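Local atomic coordinates of toll-like receptor 13 (Mus musculus, PDB entry 4Z0C), a protein that recognises single-stranded RNA from bacterial 23S ribosomal RNA through its leucine-rich-repeat ectodomain and signals through MYD88 and TRAF6 to trigger the inflammatory response. Residues A[1-9]-A[678-689]; A[664-674]-A[700-709]. One frame throughout, in Å; residues are numbered along the deposited sequence.

Overall arrangement
The ectodomain illustrates how a leucine-rich-repeat solenoid can be closed end to end. Residues 1-9 start the chain and run into strand 7-9, the first strand of the curved array, which continues through the repeats to strand 655-657. Next comes 664-674, the first half of interaction 2, and then 678-689, which returns to the N terminus in interaction 1 and shuts a loop spanning nearly the whole ectodomain. The last residues, 700-709, fold back on 664-674 and close a much shorter loop within the C-terminal cap. The two contacts therefore cross rather than nest. Their centres lie about 17 Å apart, and R688 of interaction 1 packs against I702 of interaction 2.

Interaction 1 (A[1-9]-A[678-689]); sequences YGFNKCTQY and NTEEVHIPFLRS. With nucleotides of chain C.
H683 and Y1 occupy the densely packed side of this contact, where the C-terminal cap of the Toll-like receptor ectodomain meets the chain's first residues. The imidazole turns its edge toward the phenol face in an offset edge-to-face pair, with planes at 67°. H683 CB rests over the Y1 ring, 3.9 Å from its centroid; with CG anti to the backbone N (chi1 -180°), the imidazole presents ND1 to Y1 CE1 at 3.3 Å. Q8 CB covers one imidazole face, while H683 CE1 approaches a face of F3, 3.6 Å from F3 CE2, completing an aromatic cluster. Beside it, T7 CB lies over the F686 ring. Backbone bonds stitch the strips together: I684 N reaches Y1 O at 3.1 Å in the carbonyl plane, whereas R688 N approaches F3 O from above the plane, also at 3.1 Å. Q8 NE2 donates to Y1 OH at 2.6 Å, holding the phenol's outer end.

Toward solvent the fit relaxes. E680 and E681 are exposed, and partly exposed R688 lays CG and CD along G2 O. Y9 leaves the contact altogether; adenine A6 of the RNA, chain C, covers one face of its ring.

Weakly, H683 NE2 donates to T7 OG1 at 3.3 Å, and that hydroxyl donates to Q8 O. The chemistry thus combines ring packing with flanking backbone hydrogen bonds, the T7 hydroxyl giving the imidazole edge a polar neighbour beside the aromatic cluster.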
loop_
_atom_site.group_PDB
_atom_site.type_symbol
_atom_site.label_atom_id
_atom_site.label_comp_id
_atom_site.label_asym_id
_atom_site.label_seq_id
_atom_site.Cartn_x
_atom_site.Cartn_y
_atom_site.Cartn_z
ATOM N N TYR A 1 -31.208 -28.354 -3.418
ATOM C CA TYR A 1 -30.721 -27.584 -4.549
ATOM C C TYR A 1 -29.403 -26.926 -4.173
ATOM O O TYR A 1 -29.304 -25.727 -3.872
ATOM C CB TYR A 1 -31.761 -26.579 -5.001
ATOM C CG TYR A 1 -31.444 -25.813 -6.259
ATOM C CD1 TYR A 1 -30.419 -26.200 -7.128
ATOM C CD2 TYR A 1 -32.155 -24.659 -6.548
ATOM C CE1 TYR A 1 -30.141 -25.452 -8.270
ATOM C CE2 TYR A 1 -31.889 -23.911 -7.649
ATOM C CZ TYR A 1 -30.890 -24.299 -8.506
ATOM O OH TYR A 1 -30.690 -23.502 -9.586
ATOM N N GLY A 2 -28.391 -27.774 -4.208
ATOM C CA GLY A 2 -27.020 -27.404 -3.986
ATOM C C GLY A 2 -26.352 -28.718 -4.281
ATOM O O GLY A 2 -26.941 -29.774 -4.026
ATOM N N PHE A 3 -25.147 -28.663 -4.832
ATOM C CA PHE A 3 -24.446 -29.870 -5.214
ATOM C C PHE A 3 -23.302 -30.102 -4.240
ATOM O O PHE A 3 -23.159 -29.373 -3.258
ATOM C CB PHE A 3 -23.925 -29.746 -6.641
ATOM C CG PHE A 3 -24.857 -28.997 -7.567
ATOM C CD1 PHE A 3 -26.215 -29.275 -7.597
ATOM C CD2 PHE A 3 -24.365 -28.012 -8.411
ATOM C CE1 PHE A 3 -27.060 -28.582 -8.452
ATOM C CE2 PHE A 3 -25.208 -27.310 -9.269
ATOM C CZ PHE A 3 -26.550 -27.592 -9.289
ATOM N N ASN A 4 -22.475 -31.100 -4.521
ATOM C CA ASN A 4 -21.374 -31.445 -3.627
ATOM C C ASN A 4 -20.068 -30.749 -4.013
ATOM O O ASN A 4 -19.547 -29.945 -3.240
ATOM C CB ASN A 4 -21.181 -32.965 -3.582
ATOM C CG ASN A 4 -19.937 -33.383 -2.806
ATOM O OD1 ASN A 4 -19.428 -32.644 -1.961
ATOM N ND2 ASN A 4 -19.456 -34.589 -3.079
ATOM N N LYS A 5 -19.538 -31.079 -5.189
ATOM C CA LYS A 5 -18.240 -30.578 -5.633
ATOM C C LYS A 5 -18.322 -29.329 -6.511
ATOM O O LYS A 5 -17.354 -28.591 -6.627
ATOM C CB LYS A 5 -17.493 -31.675 -6.388
ATOM C CG LYS A 5 -16.199 -32.098 -5.736
ATOM C CD LYS A 5 -16.422 -33.088 -4.622
ATOM C CE LYS A 5 -15.097 -33.659 -4.155
ATOM N NZ LYS A 5 -15.254 -34.510 -2.944
ATOM N N CYS A 6 -19.494 -29.076 -7.084
ATOM C CA CYS A 6 -19.689 -28.042 -8.095
ATOM C C CYS A 6 -20.673 -26.985 -7.625
ATOM O O CYS A 6 -21.513 -27.248 -6.761
ATOM C CB CYS A 6 -20.282 -28.671 -9.374
ATOM S SG CYS A 6 -19.294 -29.941 -10.202
ATOM N N THR A 7 -20.640 -25.812 -8.245
ATOM C CA THR A 7 -21.668 -24.814 -7.959
ATOM C C THR A 7 -22.190 -24.201 -9.235
ATOM O O THR A 7 -21.510 -24.191 -10.254
ATOM C CB THR A 7 -21.160 -23.663 -7.017
ATOM O OG1 THR A 7 -22.211 -22.709 -6.818
ATOM C CG2 THR A 7 -19.944 -22.937 -7.612
ATOM N N GLN A 8 -23.417 -23.703 -9.185
ATOM C CA GLN A 8 -23.910 -22.888 -10.284
ATOM C C GLN A 8 -23.333 -21.476 -10.208
ATOM O O GLN A 8 -22.945 -20.998 -9.142
ATOM C CB GLN A 8 -25.443 -22.858 -10.318
ATOM C CG GLN A 8 -26.059 -24.147 -10.906
ATOM C CD GLN A 8 -27.581 -24.172 -10.867
ATOM O OE1 GLN A 8 -28.196 -25.054 -11.442
ATOM N NE2 GLN A 8 -28.189 -23.205 -10.177
ATOM N N TYR A 9 -23.240 -20.845 -11.366
ATOM C CA TYR A 9 -22.863 -19.447 -11.482
ATOM C C TYR A 9 -24.038 -18.575 -11.054
ATOM O O TYR A 9 -25.164 -18.789 -11.455
ATOM C CB TYR A 9 -22.452 -19.159 -12.933
ATOM C CG TYR A 9 -22.238 -17.709 -13.292
ATOM C CD1 TYR A 9 -21.408 -16.876 -12.526
ATOM C CD2 TYR A 9 -22.834 -17.175 -14.431
ATOM C CE1 TYR A 9 -21.220 -15.543 -12.879
ATOM C CE2 TYR A 9 -22.634 -15.853 -14.798
ATOM C CZ TYR A 9 -21.829 -15.045 -14.030
ATOM O OH TYR A 9 -21.663 -13.733 -14.431
ATOM N N ASN A 678 -34.290 -28.843 -0.598
ATOM C CA ASN A 678 -35.561 -29.015 -1.306
ATOM C C ASN A 678 -36.019 -27.839 -2.159
ATOM O O ASN A 678 -36.746 -28.039 -3.145
ATOM C CB ASN A 678 -36.691 -29.412 -0.329
ATOM C CG ASN A 678 -36.520 -30.814 0.216
ATOM O OD1 ASN A 678 -36.367 -31.780 -0.532
ATOM N ND2 ASN A 678 -36.519 -30.927 1.529
ATOM N N THR A 679 -35.638 -26.623 -1.767
ATOM C CA THR A 679 -36.066 -25.438 -2.513
ATOM C C THR A 679 -35.561 -25.539 -3.937
ATOM O O THR A 679 -34.459 -25.990 -4.168
ATOM C CB THR A 679 -35.590 -24.109 -1.871
ATOM O OG1 THR A 679 -36.152 -22.998 -2.581
ATOM C CG2 THR A 679 -34.057 -24.006 -1.838
ATOM N N GLU A 680 -36.393 -25.169 -4.897
ATOM C CA GLU A 680 -36.001 -25.233 -6.304
ATOM C C GLU A 680 -35.798 -23.812 -6.786
ATOM O O GLU A 680 -35.454 -23.574 -7.940
ATOM C CB GLU A 680 -37.088 -25.952 -7.118
ATOM C CG GLU A 680 -37.369 -27.351 -6.576
ATOM C CD GLU A 680 -38.458 -28.099 -7.323
ATOM O OE1 GLU A 680 -39.617 -27.641 -7.262
ATOM O OE2 GLU A 680 -38.178 -29.163 -7.917
ATOM N N GLU A 681 -36.031 -22.866 -5.882
ATOM C CA GLU A 681 -35.963 -21.462 -6.224
ATOM C C GLU A 681 -34.580 -20.917 -5.882
ATOM O O GLU A 681 -34.067 -20.029 -6.567
ATOM C CB GLU A 681 -37.045 -20.698 -5.467
ATOM C CG GLU A 681 -36.992 -19.193 -5.625
ATOM C CD GLU A 681 -37.709 -18.713 -6.882
ATOM O OE1 GLU A 681 -37.592 -17.504 -7.193
ATOM O OE2 GLU A 681 -38.397 -19.535 -7.543
ATOM N N VAL A 682 -33.959 -21.483 -4.849
ATOM C CA VAL A 682 -32.699 -20.962 -4.365
ATOM C C VAL A 682 -31.571 -21.977 -4.436
ATOM O O VAL A 682 -31.662 -23.062 -3.865
ATOM C CB VAL A 682 -32.794 -20.445 -2.908
ATOM C CG1 VAL A 682 -31.427 -19.894 -2.457
ATOM C CG2 VAL A 682 -33.861 -19.370 -2.788
ATOM N N HIS A 683 -30.497 -21.593 -5.126
ATOM C CA HIS A 683 -29.285 -22.403 -5.187
ATOM C C HIS A 683 -28.338 -22.086 -4.024
ATOM O O HIS A 683 -28.198 -20.938 -3.633
ATOM C CB HIS A 683 -28.541 -22.247 -6.526
ATOM C CG HIS A 683 -27.302 -23.077 -6.594
ATOM N ND1 HIS A 683 -27.335 -24.442 -6.774
ATOM C CD2 HIS A 683 -25.997 -22.754 -6.422
ATOM C CE1 HIS A 683 -26.105 -24.924 -6.741
ATOM N NE2 HIS A 683 -25.275 -23.918 -6.530
ATOM N N ILE A 684 -27.701 -23.124 -3.490
ATOM C CA ILE A 684 -26.841 -23.008 -2.326
ATOM C C ILE A 684 -25.518 -23.744 -2.540
ATOM O O ILE A 684 -25.454 -24.964 -2.433
ATOM C CB ILE A 684 -27.579 -23.445 -1.013
ATOM C CG1 ILE A 684 -28.614 -22.379 -0.650
ATOM C CG2 ILE A 684 -26.601 -23.625 0.173
ATOM C CD1 ILE A 684 -29.745 -22.862 0.097
ATOM N N PRO A 685 -24.461 -22.979 -2.863
ATOM C CA PRO A 685 -23.134 -23.462 -3.256
ATOM C C PRO A 685 -22.512 -24.491 -2.320
ATOM O O PRO A 685 -22.250 -24.209 -1.141
ATOM C CB PRO A 685 -22.274 -22.190 -3.238
ATOM C CG PRO A 685 -23.220 -21.049 -3.289
ATOM C CD PRO A 685 -24.626 -21.544 -3.148
ATOM N N PHE A 686 -22.248 -25.662 -2.896
ATOM C CA PHE A 686 -21.505 -26.752 -2.266
ATOM C C PHE A 686 -22.206 -27.346 -1.051
ATOM O O PHE A 686 -21.591 -28.078 -0.279
ATOM C CB PHE A 686 -20.073 -26.330 -1.933
ATOM C CG PHE A 686 -19.362 -25.644 -3.075
ATOM C CD1 PHE A 686 -19.036 -26.345 -4.231
ATOM C CD2 PHE A 686 -19.036 -24.299 -3.003
ATOM C CE1 PHE A 686 -18.394 -25.724 -5.295
ATOM C CE2 PHE A 686 -18.387 -23.669 -4.062
ATOM C CZ PHE A 686 -18.063 -24.393 -5.216
ATOM N N LEU A 687 -23.502 -27.055 -0.937
ATOM C CA LEU A 687 -24.369 -27.498 0.162
ATOM C C LEU A 687 -24.122 -28.934 0.601
ATOM O O LEU A 687 -23.914 -29.198 1.782
ATOM C CB LEU A 687 -25.836 -27.370 -0.250
ATOM C CG LEU A 687 -26.867 -28.057 0.661
ATOM C CD1 LEU A 687 -26.950 -27.333 2.009
ATOM C CD2 LEU A 687 -28.223 -28.102 -0.009
ATOM N N ARG A 688 -24.111 -29.848 -0.369
ATOM C CA ARG A 688 -23.974 -31.283 -0.103
ATOM C C ARG A 688 -22.602 -31.714 0.402
ATOM O O ARG A 688 -22.373 -32.908 0.617
ATOM C CB ARG A 688 -24.322 -32.104 -1.350
ATOM C CG ARG A 688 -25.723 -31.880 -1.868
ATOM C CD ARG A 688 -26.088 -32.883 -2.938
ATOM N NE ARG A 688 -27.465 -33.330 -2.742
ATOM C CZ ARG A 688 -27.803 -34.506 -2.217
ATOM N NH1 ARG A 688 -26.864 -35.378 -1.860
ATOM N NH2 ARG A 688 -29.080 -34.816 -2.057
ATOM N N SER A 689 -21.695 -30.752 0.574
ATOM C CA SER A 689 -20.359 -31.017 1.105
ATOM C C SER A 689 -20.135 -30.456 2.513
ATOM O O SER A 689 -19.143 -30.804 3.166
ATOM C CB SER A 689 -19.304 -30.442 0.165
ATOM O OG SER A 689 -19.326 -29.026 0.183
ATOM P P A C 6 -18.456 -12.357 -10.159
ATOM O OP1 A C 6 -17.988 -11.671 -11.392
ATOM O OP2 A C 6 -19.681 -11.822 -9.533
ATOM O "O5'" A C 6 -18.599 -13.906 -10.485
ATOM C "C5'" A C 6 -18.951 -14.861 -9.478
ATOM C "C4'" A C 6 -18.280 -16.195 -9.723
ATOM O "O4'" A C 6 -18.682 -16.708 -11.029
ATOM C "C3'" A C 6 -16.760 -16.156 -9.749
ATOM O "O3'" A C 6 -16.276 -17.427 -9.328
ATOM C "C2'" A C 6 -16.456 -15.964 -11.237
ATOM O "O2'" A C 6 -15.169 -16.381 -11.631
ATOM C "C1'" A C 6 -17.542 -16.822 -11.882
ATOM N N9 A C 6 -17.981 -16.374 -13.206
ATOM C C8 A C 6 -18.061 -15.086 -13.694
ATOM N N7 A C 6 -18.571 -15.017 -14.914
ATOM C C5 A C 6 -18.871 -16.334 -15.240
ATOM C C6 A C 6 -19.447 -16.929 -16.382
ATOM N N6 A C 6 -19.838 -16.244 -17.454
ATOM N N1 A C 6 -19.613 -18.272 -16.386
ATOM C C2 A C 6 -19.230 -18.959 -15.299
ATOM N N3 A C 6 -18.676 -18.520 -14.169
ATOM C C4 A C 6 -18.522 -17.181 -14.197
#

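Interaction 2 (A[664-674]-A[700-709]); sequences QCTCDNLWFKN and LLIDFDDAMC
C667 and C709 are joined covalently in this contact, part of the cysteine-rich C-terminal cap (LRRCT) that closes a leucine-rich-repeat solenoid. Their SG atoms lie 2.0 Å apart with a disulfide torsion of -96°, tying the last residue of this ectodomain construct to the 3-10 turn ahead of helix 670-678. A second disulfide, C665 to C692, holds the cap nearby, so two covalent links secure a region with almost no regular structure beyond that helix.

Apolar packing lies alongside. F704 CG stands anti to the backbone N (chi1 168°), which carries the ring to the C665-C667 bend, its CD1 3.9 Å from C665 CB, while L670 CD1 approaches the ring at its edge. L701 inserts between C665 and F672: its CD1 lies 4.0 Å from C665 SG, and its CD2 meets the edge of the F672 ring, 4.4 Å from F672 CE2. F704 CB packs separately against K673 CD and CE.

Carbon-to-carbonyl contacts supplement this layer. F704 CE1 lies 3.2 Å from C665 O, and the lysine methylenes pass over two more carbonyls, K673 CD near L701 O and CE 3.4 Å from F704 O.

Polar contacts are sparse and sit at the surface. D706 OD1 rests on the methyl groups of L670, whereas K673 NZ forms only a long salt bridge with D706 OD2 at 3.9 Å. N674 comes from the opposite direction to D706, amide and carboxylate planes nearly parallel; its ND2 donates to D706 OD2 at 3.3 Å, meeting it on the syn side, 26° out of the carboxylate plane.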
loop_
_atom_site.group_PDB
_atom_site.type_symbol
_atom_site.label_atom_id
_atom_site.label_comp_id
_atom_site.label_asym_id
_atom_site.label_seq_id
_atom_site.Cartn_x
_atom_site.Cartn_y
_atom_site.Cartn_z
ATOM N N GLN A 664 -23.716 -26.024 12.373
ATOM C CA GLN A 664 -23.701 -27.151 13.287
ATOM C C GLN A 664 -24.742 -28.201 12.916
ATOM O O GLN A 664 -25.871 -27.866 12.545
ATOM C CB GLN A 664 -23.904 -26.677 14.714
ATOM C CG GLN A 664 -23.280 -25.334 14.996
ATOM C CD GLN A 664 -22.754 -25.248 16.406
ATOM O OE1 GLN A 664 -21.740 -25.868 16.734
ATOM N NE2 GLN A 664 -23.455 -24.508 17.260
ATOM N N CYS A 665 -24.347 -29.469 12.993
ATOM C CA CYS A 665 -25.285 -30.560 12.792
ATOM C C CYS A 665 -26.100 -30.803 14.061
ATOM O O CYS A 665 -25.903 -31.789 14.769
ATOM C CB CYS A 665 -24.549 -31.831 12.372
ATOM S SG CYS A 665 -23.764 -31.704 10.749
ATOM N N THR A 666 -27.014 -29.879 14.337
ATOM C CA THR A 666 -27.932 -29.991 15.450
ATOM C C THR A 666 -29.292 -29.587 14.916
ATOM O O THR A 666 -29.412 -29.166 13.757
ATOM C CB THR A 666 -27.585 -29.029 16.616
ATOM O OG1 THR A 666 -27.933 -27.687 16.248
ATOM C CG2 THR A 666 -26.101 -29.085 16.969
ATOM N N CYS A 667 -30.295 -29.659 15.784
ATOM C CA CYS A 667 -31.672 -29.341 15.435
ATOM C C CYS A 667 -31.882 -27.857 15.151
ATOM O O CYS A 667 -32.893 -27.481 14.562
ATOM C CB CYS A 667 -32.627 -29.793 16.557
ATOM S SG CYS A 667 -32.828 -31.589 16.701
ATOM N N ASP A 668 -30.950 -27.008 15.583
ATOM C CA ASP A 668 -31.062 -25.579 15.297
ATOM C C ASP A 668 -31.048 -25.331 13.791
ATOM O O ASP A 668 -31.614 -24.354 13.311
ATOM C CB ASP A 668 -29.938 -24.798 15.965
ATOM C CG ASP A 668 -30.081 -24.758 17.473
ATOM O OD1 ASP A 668 -30.279 -25.831 18.073
ATOM O OD2 ASP A 668 -30.007 -23.657 18.056
ATOM N N ASN A 669 -30.413 -26.237 13.055
ATOM C CA ASN A 669 -30.304 -26.119 11.606
ATOM C C ASN A 669 -31.231 -27.036 10.842
ATOM O O ASN A 669 -31.100 -27.165 9.615
ATOM C CB ASN A 669 -28.856 -26.369 11.164
ATOM C CG ASN A 669 -27.960 -25.211 11.482
ATOM O OD1 ASN A 669 -28.340 -24.062 11.276
ATOM N ND2 ASN A 669 -26.781 -25.496 12.030
ATOM N N LEU A 670 -32.157 -27.677 11.561
ATOM C CA LEU A 670 -33.056 -28.649 10.942
ATOM C C LEU A 670 -33.906 -28.014 9.849
ATOM O O LEU A 670 -33.989 -28.554 8.766
ATOM C CB LEU A 670 -33.938 -29.362 11.975
ATOM C CG LEU A 670 -34.909 -30.374 11.352
ATOM C CD1 LEU A 670 -34.120 -31.441 10.616
ATOM C CD2 LEU A 670 -35.820 -31.007 12.393
ATOM N N TRP A 671 -34.512 -26.856 10.110
ATOM C CA TRP A 671 -35.270 -26.207 9.041
ATOM C C TRP A 671 -34.395 -25.903 7.806
ATOM O O TRP A 671 -34.799 -26.169 6.663
ATOM C CB TRP A 671 -35.957 -24.914 9.508
ATOM C CG TRP A 671 -36.606 -24.237 8.316
ATOM C CD1 TRP A 671 -37.835 -24.518 7.776
ATOM C CD2 TRP A 671 -36.028 -23.216 7.481
ATOM N NE1 TRP A 671 -38.066 -23.724 6.673
ATOM C CE2 TRP A 671 -36.972 -22.917 6.471
ATOM C CE3 TRP A 671 -34.815 -22.520 7.497
ATOM C CZ2 TRP A 671 -36.735 -21.947 5.488
ATOM C CZ3 TRP A 671 -34.583 -21.555 6.516
ATOM C CH2 TRP A 671 -35.539 -21.276 5.533
ATOM N N PHE A 672 -33.197 -25.366 8.042
ATOM C CA PHE A 672 -32.308 -24.979 6.950
ATOM C C PHE A 672 -31.900 -26.175 6.083
ATOM O O PHE A 672 -32.003 -26.116 4.868
ATOM C CB PHE A 672 -31.057 -24.236 7.466
ATOM C CG PHE A 672 -30.065 -23.888 6.371
ATOM C CD1 PHE A 672 -30.327 -22.845 5.489
ATOM C CD2 PHE A 672 -28.899 -24.632 6.201
ATOM C CE1 PHE A 672 -29.424 -22.522 4.487
ATOM C CE2 PHE A 672 -28.000 -24.327 5.198
ATOM C CZ PHE A 672 -28.264 -23.270 4.338
ATOM N N LYS A 673 -31.471 -27.260 6.724
ATOM C CA LYS A 673 -31.031 -28.468 6.037
ATOM C C LYS A 673 -32.088 -29.028 5.081
ATOM O O LYS A 673 -31.776 -29.391 3.944
ATOM C CB LYS A 673 -30.621 -29.526 7.061
ATOM C CG LYS A 673 -30.610 -30.950 6.537
ATOM C CD LYS A 673 -30.634 -31.932 7.705
ATOM C CE LYS A 673 -30.820 -33.376 7.252
ATOM N NZ LYS A 673 -32.234 -33.672 6.863
ATOM N N ASN A 674 -33.333 -29.100 5.544
ATOM C CA ASN A 674 -34.425 -29.585 4.696
ATOM C C ASN A 674 -34.813 -28.620 3.579
ATOM O O ASN A 674 -35.031 -29.037 2.440
ATOM C CB ASN A 674 -35.646 -29.940 5.548
ATOM C CG ASN A 674 -35.442 -31.213 6.333
ATOM O OD1 ASN A 674 -34.836 -32.162 5.839
ATOM N ND2 ASN A 674 -35.876 -31.214 7.585
ATOM N N LEU A 700 -21.644 -35.344 7.300
ATOM C CA LEU A 700 -22.137 -34.198 6.542
ATOM C C LEU A 700 -23.426 -33.636 7.108
ATOM O O LEU A 700 -24.280 -34.389 7.589
ATOM C CB LEU A 700 -22.404 -34.606 5.094
ATOM C CG LEU A 700 -21.270 -35.215 4.276
ATOM C CD1 LEU A 700 -21.823 -35.787 2.976
ATOM C CD2 LEU A 700 -20.226 -34.165 4.009
ATOM N N LEU A 701 -23.585 -32.316 7.012
ATOM C CA LEU A 701 -24.839 -31.657 7.397
ATOM C C LEU A 701 -26.013 -32.302 6.683
ATOM O O LEU A 701 -27.122 -32.399 7.205
ATOM C CB LEU A 701 -24.803 -30.178 7.006
ATOM C CG LEU A 701 -26.093 -29.402 7.281
ATOM C CD1 LEU A 701 -26.327 -29.309 8.784
ATOM C CD2 LEU A 701 -26.061 -28.022 6.630
ATOM N N ILE A 702 -25.722 -32.766 5.478
ATOM C CA ILE A 702 -26.707 -33.256 4.542
ATOM C C ILE A 702 -27.319 -34.576 5.037
ATOM O O ILE A 702 -28.451 -34.930 4.678
ATOM C CB ILE A 702 -26.062 -33.358 3.129
ATOM C CG1 ILE A 702 -27.070 -33.104 2.032
ATOM C CG2 ILE A 702 -25.238 -34.651 2.934
ATOM C CD1 ILE A 702 -26.718 -33.855 0.786
ATOM N N ASP A 703 -26.551 -35.295 5.859
ATOM C CA ASP A 703 -26.955 -36.588 6.397
ATOM C C ASP A 703 -27.170 -36.484 7.888
ATOM O O ASP A 703 -26.530 -37.199 8.659
ATOM C CB ASP A 703 -25.861 -37.616 6.151
ATOM C CG ASP A 703 -25.532 -37.766 4.681
ATOM O OD1 ASP A 703 -26.481 -37.742 3.862
ATOM O OD2 ASP A 703 -24.329 -37.886 4.339
ATOM N N PHE A 704 -28.108 -35.640 8.296
ATOM C CA PHE A 704 -28.298 -35.379 9.714
ATOM C C PHE A 704 -29.556 -36.087 10.171
ATOM O O PHE A 704 -30.637 -35.898 9.595
ATOM C CB PHE A 704 -28.366 -33.877 9.998
ATOM C CG PHE A 704 -28.842 -33.549 11.376
ATOM C CD1 PHE A 704 -27.989 -33.676 12.459
ATOM C CD2 PHE A 704 -30.142 -33.121 11.594
ATOM C CE1 PHE A 704 -28.425 -33.385 13.732
ATOM C CE2 PHE A 704 -30.587 -32.826 12.869
ATOM C CZ PHE A 704 -29.727 -32.957 13.939
ATOM N N ASP A 705 -29.392 -36.936 11.182
ATOM C CA ASP A 705 -30.506 -37.707 11.722
ATOM C C ASP A 705 -31.665 -36.813 12.163
ATOM O O ASP A 705 -31.662 -36.245 13.262
ATOM C CB ASP A 705 -30.040 -38.599 12.869
ATOM C CG ASP A 705 -30.971 -39.771 13.108
ATOM O OD1 ASP A 705 -31.852 -40.016 12.253
ATOM O OD2 ASP A 705 -30.823 -40.440 14.151
ATOM N N ASP A 706 -32.648 -36.708 11.277
ATOM C CA ASP A 706 -33.799 -35.829 11.433
ATOM C C ASP A 706 -34.633 -36.245 12.660
ATOM O O ASP A 706 -35.325 -35.435 13.284
ATOM C CB ASP A 706 -34.624 -35.893 10.142
ATOM C CG ASP A 706 -35.499 -34.680 9.933
ATOM O OD1 ASP A 706 -36.066 -34.162 10.917
ATOM O OD2 ASP A 706 -35.617 -34.247 8.764
ATOM N N ALA A 707 -34.529 -37.525 13.000
ATOM C CA ALA A 707 -35.338 -38.163 14.036
ATOM C C ALA A 707 -35.141 -37.620 15.460
ATOM O O ALA A 707 -36.025 -37.747 16.306
ATOM C CB ALA A 707 -35.129 -39.676 13.999
ATOM N N MET A 708 -33.987 -37.020 15.724
ATOM C CA MET A 708 -33.598 -36.664 17.094
ATOM C C MET A 708 -34.295 -35.442 17.705
ATOM O O MET A 708 -34.092 -35.135 18.876
ATOM C CB MET A 708 -32.076 -36.470 17.160
ATOM C CG MET A 708 -31.264 -37.673 16.683
ATOM S SD MET A 708 -31.576 -39.172 17.647
ATOM C CE MET A 708 -32.708 -40.083 16.588
ATOM N N CYS A 709 -35.110 -34.753 16.919
ATOM C CA CYS A 709 -35.700 -33.491 17.350
ATOM C C CYS A 709 -37.133 -33.675 17.838
ATOM O O CYS A 709 -38.075 -33.175 17.220
ATOM C CB CYS A 709 -35.670 -32.483 16.197
ATOM S SG CYS A 709 -34.077 -32.406 15.313
#